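Spermidine synthase (Corynebacterium glutamicum ATCC 13032, PDB 3GJY) probably catalyses the transfer of an aminopropyl group from decarboxylated S-adenosylmethionine to putrescine, which yields spermidine. Local coordinates at residues 94-99 with 153-158; 147-152 with 183-188. All blocks are in the same frame, centred on the assembly; numbering follows the deposited sequence. Where two conformers were deposited one is given.

The two contacts lie on the same face of the large sheet, their centres about 6 Å apart, and differ in depth. Interaction 1 is core: an aromatic ring from the segment after helix 148-153 reaches inward to strand 92-96, and the chemistry is wholly apolar. Interaction 2 lies farther out, joining helix 148-153 to helix 180-189; there alanine packing and a buried, salt-bridged arginine give way to the partly exposed His185 and Arg188. Segments 147-152 and 153-158 follow one another directly, helix 148-153 running from the one into the first residue of the other. Arg188 of interaction 2 joins the two, its NE lying 2.9 Å from the carbonyl O of Phe155, a probable hydrogen bond.

Interaction 1: 94-99 with 153-158; sequences THLGGG and ESFTPA
The tip of the Phe155 ring reaches two methyl groups of strand 92-96, one from Thr94 and one from Leu96. Its CZ lies 4.1 Å from Thr94 CG2 and 4.3 Å from Leu96 CD2, both methyls approaching the ring obliquely. All three residues are buried and no hydrogen bond passes between the segments, so the contact is purely van der Waals. A large ring suits the place because the backbones stand far apart: 10.5 Å separates the CA atoms of Thr94 and Phe155, and the two side chains bridge that gap from opposite directions. With CG trans to its own carbonyl carbon (chi1 -73°), Phe155 lays its ring toward the strand so that CZ leads. On Thr94 the methyl CG2 lies trans to the backbone N, while OG1 (chi1 -66°) sits beside that N. The residue thus divides its branches, giving the methyl to Phe155 and the hydroxyl to a hydrogen bond with Arg160 NH2.

Strand 92-96 is the first strand of the large sheet's parallel part in the Rossmann-like methyltransferase fold that spermidine synthases share, and it leads into the glycine-rich turn Gly97-Gly98-Gly99. The backbone angles of Gly97 and Gly98 would press a CB against the preceding carbonyl O, which explains the absence of side chains there. In relatives the corresponding turn lines the site of the adenosyl-containing donor, and it probably does so here.

Side chains alternate along the strand: Thr94 and Leu96 face Phe155, whereas His95 between them turns to the other face, against helix 102-110. Backbone bonds to strands 160-165 and 115-120 hold the strand in place, while Ile163 touches both Leu96 and Phe155, and Phe182 of helix 180-189 packs on Leu96.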
ATOM      1  N   THR A  94       6.287  -3.929  -6.595  1.00 11.03           N
ATOM      2  CA  THR A  94       5.336  -3.190  -7.437  1.00 10.78           C
ATOM      3  C   THR A  94       4.382  -2.437  -6.561  1.00 10.67           C
ATOM      4  O   THR A  94       3.769  -3.039  -5.648  1.00 11.54           O
ATOM      5  CB  THR A  94       4.531  -4.172  -8.336  1.00 11.33           C
ATOM      6  OG1 THR A  94       5.454  -4.752  -9.237  1.00 12.54           O
ATOM      7  CG2 THR A  94       3.397  -3.475  -9.127  1.00 12.83           C
ATOM      8  N   HIS A  95       4.260  -1.136  -6.836  1.00 10.28           N
ATOM      9  CA  HIS A  95       3.370  -0.247  -6.111  1.00  9.42           C
ATOM     10  C   HIS A  95       2.213   0.101  -7.016  1.00 10.18           C
ATOM     11  O   HIS A  95       2.403   0.799  -8.033  1.00 11.51           O
ATOM     12  CB  HIS A  95       4.121   1.037  -5.701  1.00  9.72           C
ATOM     13  CG  HIS A  95       5.299   0.783  -4.840  1.00 10.06           C
ATOM     14  ND1 HIS A  95       5.295   1.029  -3.481  1.00 12.06           N
ATOM     15  CD2 HIS A  95       6.547   0.344  -5.152  1.00 10.38           C
ATOM     16  CE1 HIS A  95       6.489   0.732  -2.994  1.00 12.91           C
ATOM     17  NE2 HIS A  95       7.264   0.297  -3.982  1.00 11.17           N
ATOM     18  N   LEU A  96       1.050  -0.456  -6.694  1.00 10.26           N
ATOM     19  CA  LEU A  96      -0.164  -0.130  -7.475  1.00 10.43           C
ATOM     20  C   LEU A  96      -0.793   1.102  -6.829  1.00 11.64           C
ATOM     21  O   LEU A  96      -1.459   1.023  -5.776  1.00 12.96           O
ATOM     22  CB  LEU A  96      -1.133  -1.325  -7.511  1.00 11.66           C
ATOM     23  CG  LEU A  96      -0.581  -2.590  -8.165  1.00 11.78           C
ATOM     24  CD1 LEU A  96      -1.560  -3.735  -8.003  1.00 14.87           C
ATOM     25  CD2 LEU A  96      -0.146  -2.400  -9.637  1.00 13.82           C
ATOM     26  N   GLY A  97      -0.506   2.262  -7.399  1.00 12.12           N
ATOM     27  CA  GLY A  97      -0.756   3.548  -6.701  1.00 14.02           C
ATOM     28  C   GLY A  97       0.308   3.895  -5.682  1.00 15.93           C
ATOM     29  O   GLY A  97       1.057   3.040  -5.213  1.00 17.91           O
ATOM     30  N   GLY A  98       0.323   5.131  -5.246  1.00 17.47           N
ATOM     31  CA  GLY A  98       1.178   5.458  -4.107  1.00 18.51           C
ATOM     32  C   GLY A  98       1.551   6.909  -4.143  1.00 20.54           C
ATOM     33  O   GLY A  98       2.409   7.280  -4.957  1.00 21.45           O
ATOM     34  N   GLY A  99       0.939   7.706  -3.257  1.00 21.67           N
ATOM     35  CA  GLY A  99       1.064   9.152  -3.314  1.00 21.18           C
ATOM     36  C   GLY A  99       2.504   9.609  -3.249  1.00 20.37           C
ATOM     37  O   GLY A  99       3.267   9.201  -2.363  1.00 21.36           O
ATOM     38  N   GLU A 153      -3.505  -7.212 -14.585  1.00 12.52           N
ATOM     39  CA  GLU A 153      -3.987  -8.276 -15.475  1.00 14.90           C
ATOM     40  C   GLU A 153      -2.897  -8.797 -16.389  1.00 14.33           C
ATOM     41  O   GLU A 153      -2.976  -9.967 -16.833  1.00 16.25           O
ATOM     42  CB  GLU A 153      -5.131  -7.763 -16.345  1.00 15.30           C
ATOM     43  CG  GLU A 153      -6.371  -7.475 -15.527  1.00 16.96           C
ATOM     44  CD  GLU A 153      -7.575  -7.048 -16.331  1.00 22.23           C
ATOM     45  OE1 GLU A 153      -7.526  -7.155 -17.580  1.00 25.44           O
ATOM     46  OE2 GLU A 153      -8.567  -6.608 -15.716  1.00 22.03           O
ATOM     47  N   SER A 154      -1.894  -7.957 -16.690  1.00 14.58           N
ATOM     48  CA  SER A 154      -0.809  -8.421 -17.550  0.50 14.60           C
ATOM     49  C   SER A 154       0.406  -8.993 -16.825  1.00 13.41           C
ATOM     50  O   SER A 154       1.365  -9.413 -17.471  1.00 15.17           O
ATOM     51  CB  SER A 154      -0.393  -7.335 -18.551  0.50 15.09           C
ATOM     52  OG  SER A 154      -1.281  -7.343 -19.656  0.50 19.04           O
ATOM     53  N   PHE A 155       0.362  -9.065 -15.475  1.00 12.40           N
ATOM     54  CA  PHE A 155       1.483  -9.661 -14.751  1.00 12.17           C
ATOM     55  C   PHE A 155       1.773 -11.052 -15.321  1.00 13.07           C
ATOM     56  O   PHE A 155       0.856 -11.877 -15.477  1.00 12.97           O
ATOM     57  CB  PHE A 155       1.143  -9.868 -13.262  1.00 12.08           C
ATOM     58  CG  PHE A 155       1.090  -8.614 -12.403  1.00 11.95           C
ATOM     59  CD1 PHE A 155       1.755  -7.436 -12.740  1.00 11.47           C
ATOM     60  CD2 PHE A 155       0.387  -8.675 -11.207  1.00 13.17           C
ATOM     61  CE1 PHE A 155       1.688  -6.313 -11.885  1.00 13.16           C
ATOM     62  CE2 PHE A 155       0.321  -7.579 -10.356  1.00 14.02           C
ATOM     63  CZ  PHE A 155       0.964  -6.398 -10.698  1.00 13.50           C
ATOM     64  N   THR A 156       3.050 -11.332 -15.551  1.00 13.73           N
ATOM     65  CA  THR A 156       3.485 -12.695 -15.883  1.00 13.60           C
ATOM     66  C   THR A 156       3.969 -13.413 -14.591  1.00 12.65           C
ATOM     67  O   THR A 156       4.189 -12.785 -13.535  1.00 12.30           O
ATOM     68  CB  THR A 156       4.610 -12.665 -16.927  1.00 14.08           C
ATOM     69  OG1 THR A 156       5.710 -11.920 -16.405  1.00 16.58           O
ATOM     70  CG2 THR A 156       4.151 -12.010 -18.216  1.00 15.75           C
ATOM     71  N   PRO A 157       4.123 -14.736 -14.643  1.00 11.98           N
ATOM     72  CA  PRO A 157       4.461 -15.436 -13.413  1.00 13.14           C
ATOM     73  C   PRO A 157       5.772 -15.057 -12.768  1.00 13.77           C
ATOM     74  O   PRO A 157       6.791 -14.874 -13.431  1.00 15.08           O
ATOM     75  CB  PRO A 157       4.476 -16.905 -13.835  1.00 13.13           C
ATOM     76  CG  PRO A 157       3.538 -16.948 -14.965  1.00 12.32           C
ATOM     77  CD  PRO A 157       3.817 -15.684 -15.738  1.00 12.34           C
ATOM     78  N   ALA A 158       5.729 -14.906 -11.447  1.00 13.59           N
ATOM     79  CA  ALA A 158       6.954 -14.699 -10.650  1.00 13.51           C
ATOM     80  C   ALA A 158       7.774 -13.530 -11.180  1.00 13.39           C
ATOM     81  O   ALA A 158       9.007 -13.582 -11.267  1.00 15.29           O
ATOM     82  CB  ALA A 158       7.784 -15.986 -10.617  1.00 15.36           C
TER

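Interaction 2: 147-152 with 183-188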
ATOM      1  N   ASP A 147      -3.081   2.366 -16.108  1.00 16.24           N
ATOM      2  CA  ASP A 147      -4.131   1.900 -15.206  0.50 17.03           C
ATOM      3  C   ASP A 147      -3.614   0.667 -14.464  1.00 16.54           C
ATOM      4  O   ASP A 147      -3.229  -0.332 -15.044  1.00 16.84           O
ATOM      5  CB  ASP A 147      -5.445   1.591 -15.928  0.50 18.58           C
ATOM      6  CG  ASP A 147      -6.341   0.631 -15.142  0.50 19.60           C
ATOM      7  OD1 ASP A 147      -6.491   0.753 -13.897  0.50 20.42           O
ATOM      8  OD2 ASP A 147      -6.902  -0.272 -15.788  0.50 23.25           O
ATOM      9  N   ALA A 148      -3.584   0.788 -13.146  1.00 15.42           N
ATOM     10  CA  ALA A 148      -3.051  -0.282 -12.313  1.00 14.35           C
ATOM     11  C   ALA A 148      -3.788  -1.619 -12.428  1.00 13.43           C
ATOM     12  O   ALA A 148      -3.155  -2.687 -12.273  1.00 12.86           O
ATOM     13  CB  ALA A 148      -2.972   0.168 -10.855  1.00 15.60           C
ATOM     14  N   ARG A 149      -5.104  -1.597 -12.606  1.00 14.86           N
ATOM     15  CA  ARG A 149      -5.834  -2.858 -12.769  1.00 14.19           C
ATOM     16  C   ARG A 149      -5.389  -3.548 -14.051  1.00 15.45           C
ATOM     17  O   ARG A 149      -5.132  -4.757 -14.055  1.00 15.19           O
ATOM     18  CB  ARG A 149      -7.349  -2.624 -12.825  1.00 14.61           C
ATOM     19  CG  ARG A 149      -8.126  -3.865 -13.197  1.00 16.03           C
ATOM     20  CD  ARG A 149      -8.017  -5.090 -12.233  1.00 17.36           C
ATOM     21  NE  ARG A 149      -8.591  -6.259 -12.909  1.00 16.67           N
ATOM     22  CZ  ARG A 149      -9.646  -6.973 -12.517  1.00 15.42           C
ATOM     23  NH1 ARG A 149     -10.299  -6.697 -11.387  1.00 15.49           N
ATOM     24  NH2 ARG A 149     -10.069  -7.959 -13.313  1.00 17.67           N
HETATM   25  N   MSE A 150      -5.239  -2.775 -15.126  1.00 15.52           N
HETATM   26  CA  MSE A 150      -4.792  -3.380 -16.376  0.50 16.36           C
HETATM   27  C   MSE A 150      -3.366  -3.903 -16.267  1.00 15.85           C
HETATM   28  O   MSE A 150      -3.056  -4.974 -16.786  1.00 15.44           O
HETATM   29  CB  MSE A 150      -4.976  -2.437 -17.567  0.50 18.36           C
HETATM   30  CG  MSE A 150      -6.417  -2.147 -17.831  0.50 22.29           C
HETATM   31 SE   MSE A 150      -7.347  -3.769 -18.396  0.35 31.55          SE
HETATM   32  CE  MSE A 150      -6.552  -3.890 -20.169  0.50 31.73           C
ATOM     33  N   VAL A 151      -2.503  -3.179 -15.562  1.00 14.02           N
ATOM     34  CA  VAL A 151      -1.125  -3.666 -15.393  1.00 12.97           C
ATOM     35  C   VAL A 151      -1.158  -5.005 -14.618  1.00 12.99           C
ATOM     36  O   VAL A 151      -0.452  -5.947 -15.004  1.00 13.43           O
ATOM     37  CB  VAL A 151      -0.253  -2.605 -14.693  1.00 12.77           C
ATOM     38  CG1 VAL A 151       1.106  -3.193 -14.294  1.00 14.25           C
ATOM     39  CG2 VAL A 151      -0.045  -1.425 -15.632  1.00 13.72           C
ATOM     40  N   ALA A 152      -1.987  -5.094 -13.572  1.00 12.43           N
ATOM     41  CA  ALA A 152      -2.072  -6.348 -12.815  1.00 12.20           C
ATOM     42  C   ALA A 152      -2.541  -7.488 -13.704  1.00 12.31           C
ATOM     43  O   ALA A 152      -2.008  -8.603 -13.625  1.00 13.61           O
ATOM     44  CB  ALA A 152      -2.973  -6.187 -11.573  1.00 11.96           C
ATOM     45  N   PHE A 183      -7.145 -10.364  -7.111  1.00 11.48           N
ATOM     46  CA  PHE A 183      -6.196 -11.068  -6.238  1.00 10.94           C
ATOM     47  C   PHE A 183      -5.517 -12.221  -6.977  1.00 11.22           C
ATOM     48  O   PHE A 183      -4.329 -12.464  -6.780  1.00 11.85           O
ATOM     49  CB  PHE A 183      -6.856 -11.570  -4.947  1.00 11.00           C
ATOM     50  CG  PHE A 183      -7.465 -10.455  -4.130  1.00 11.45           C
ATOM     51  CD1 PHE A 183      -6.771  -9.258  -3.915  1.00 12.40           C
ATOM     52  CD2 PHE A 183      -8.754 -10.596  -3.599  1.00 12.84           C
ATOM     53  CE1 PHE A 183      -7.372  -8.218  -3.184  1.00 12.44           C
ATOM     54  CE2 PHE A 183      -9.346  -9.582  -2.864  1.00 13.28           C
ATOM     55  CZ  PHE A 183      -8.665  -8.392  -2.673  1.00 12.89           C
ATOM     56  N   GLU A 184      -6.260 -12.886  -7.880  1.00 10.44           N
ATOM     57  CA  GLU A 184      -5.676 -13.978  -8.672  1.00 11.85           C
ATOM     58  C   GLU A 184      -4.586 -13.458  -9.610  1.00 11.37           C
ATOM     59  O   GLU A 184      -3.547 -14.137  -9.797  1.00 11.83           O
ATOM     60  CB  GLU A 184      -6.732 -14.734  -9.516  1.00 12.11           C
ATOM     61  CG  GLU A 184      -7.694 -15.617  -8.680  1.00 12.48           C
ATOM     62  CD  GLU A 184      -7.109 -16.985  -8.211  1.00 16.34           C
ATOM     63  OE1 GLU A 184      -5.868 -17.214  -8.243  1.00 19.51           O
ATOM     64  OE2 GLU A 184      -7.930 -17.835  -7.772  1.00 19.40           O
ATOM     65  N   HIS A 185      -4.801 -12.281 -10.210  1.00 10.72           N
ATOM     66  CA  HIS A 185      -3.754 -11.687 -11.032  1.00 10.36           C
ATOM     67  C   HIS A 185      -2.502 -11.379 -10.199  1.00 11.49           C
ATOM     68  O   HIS A 185      -1.377 -11.661 -10.627  1.00 11.04           O
ATOM     69  CB  HIS A 185      -4.258 -10.445 -11.739  1.00 10.97           C
ATOM     70  CG  HIS A 185      -5.201 -10.746 -12.855  1.00 12.77           C
ATOM     71  ND1 HIS A 185      -6.473 -10.218 -12.965  1.00 15.21           N
ATOM     72  CD2 HIS A 185      -5.056 -11.603 -13.889  1.00 11.50           C
ATOM     73  CE1 HIS A 185      -7.033 -10.685 -14.081  1.00 11.38           C
ATOM     74  NE2 HIS A 185      -6.193 -11.526 -14.643  1.00 17.32           N
ATOM     75  N   CYS A 186      -2.719 -10.804  -9.021  1.00 11.01           N
ATOM     76  CA  CYS A 186      -1.605 -10.516  -8.097  1.00 10.41           C
ATOM     77  C   CYS A 186      -0.867 -11.775  -7.696  1.00 11.05           C
ATOM     78  O   CYS A 186       0.358 -11.799  -7.712  1.00 11.76           O
ATOM     79  CB  CYS A 186      -2.112  -9.760  -6.860  1.00 10.93           C
ATOM     80  SG  CYS A 186      -2.648  -8.089  -7.210  1.00 12.50           S
ATOM     81  N   HIS A 187      -1.617 -12.839  -7.403  1.00 11.81           N
ATOM     82  CA  HIS A 187      -0.988 -14.102  -7.022  1.00 11.81           C
ATOM     83  C   HIS A 187      -0.114 -14.686  -8.144  1.00 10.93           C
ATOM     84  O   HIS A 187       1.020 -15.109  -7.918  1.00 12.65           O
ATOM     85  CB  HIS A 187      -2.049 -15.092  -6.546  1.00 10.45           C
ATOM     86  CG  HIS A 187      -1.474 -16.348  -5.994  1.00 12.56           C
ATOM     87  ND1 HIS A 187      -1.068 -17.400  -6.779  1.00 14.32           N
ATOM     88  CD2 HIS A 187      -1.189 -16.689  -4.719  1.00 12.94           C
ATOM     89  CE1 HIS A 187      -0.559 -18.344  -6.007  1.00 14.54           C
ATOM     90  NE2 HIS A 187      -0.622 -17.942  -4.753  1.00 13.69           N
ATOM     91  N   ARG A 188      -0.631 -14.663  -9.385  1.00 10.59           N
ATOM     92  CA  ARG A 188       0.167 -15.110 -10.497  1.00 11.34           C
ATOM     93  C   ARG A 188       1.457 -14.306 -10.626  1.00 11.01           C
ATOM     94  O   ARG A 188       2.527 -14.872 -10.862  1.00 12.12           O
ATOM     95  CB  ARG A 188      -0.619 -14.998 -11.797  1.00 11.81           C
ATOM     96  CG  ARG A 188       0.183 -15.511 -13.027  1.00 11.46           C
ATOM     97  CD  ARG A 188      -0.668 -15.393 -14.319  1.00 10.95           C
ATOM     98  NE  ARG A 188      -0.885 -13.988 -14.626  1.00 12.01           N
ATOM     99  CZ  ARG A 188      -2.028 -13.322 -14.468  1.00 11.76           C
ATOM    100  NH1 ARG A 188      -3.159 -13.934 -14.114  1.00 11.68           N
ATOM    101  NH2 ARG A 188      -2.052 -12.008 -14.694  1.00 12.80           N
TER
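Ala152 and His185 form the close part of this helix pair. Their CA atoms are 5.9 Å apart, and the carbonyl O of Ala152 lies 3.5 Å from His185 CB. The small methyl of Ala152 suits this place, since CB can come within 4.5 Å of His185 CB while Phe182 packs on it as well. The short helix segments approach to 10.0 Å between axes and are inclined at 52°. Both belong to connections on one face of the Rossmann-like sheet: helix 148-153 precedes strand 160-165, and helix 180-189 follows it. Asp147 N-caps the first of these helices, OD1 accepting from Arg149 N and OD2 more weakly from Met150 N.

Arg149 is buried too, its NH2 at the edge of the His185 imidazole, 4.2 Å from CE1, the planes 60° apart. A bend at chi2 (62°) turns it toward salt bridges of NH2 with Asp291 and NE with Glu153, which meet its charge. The looser, more open side belongs to the partly exposed His185 and Arg188. Arg188 brings its guanidinium to the imidazole edge, CZ in the ring plane; NH2 lies 3.6 Å from Ala152 O, not hydrogen-bonded, while NE is taken by Phe155 O.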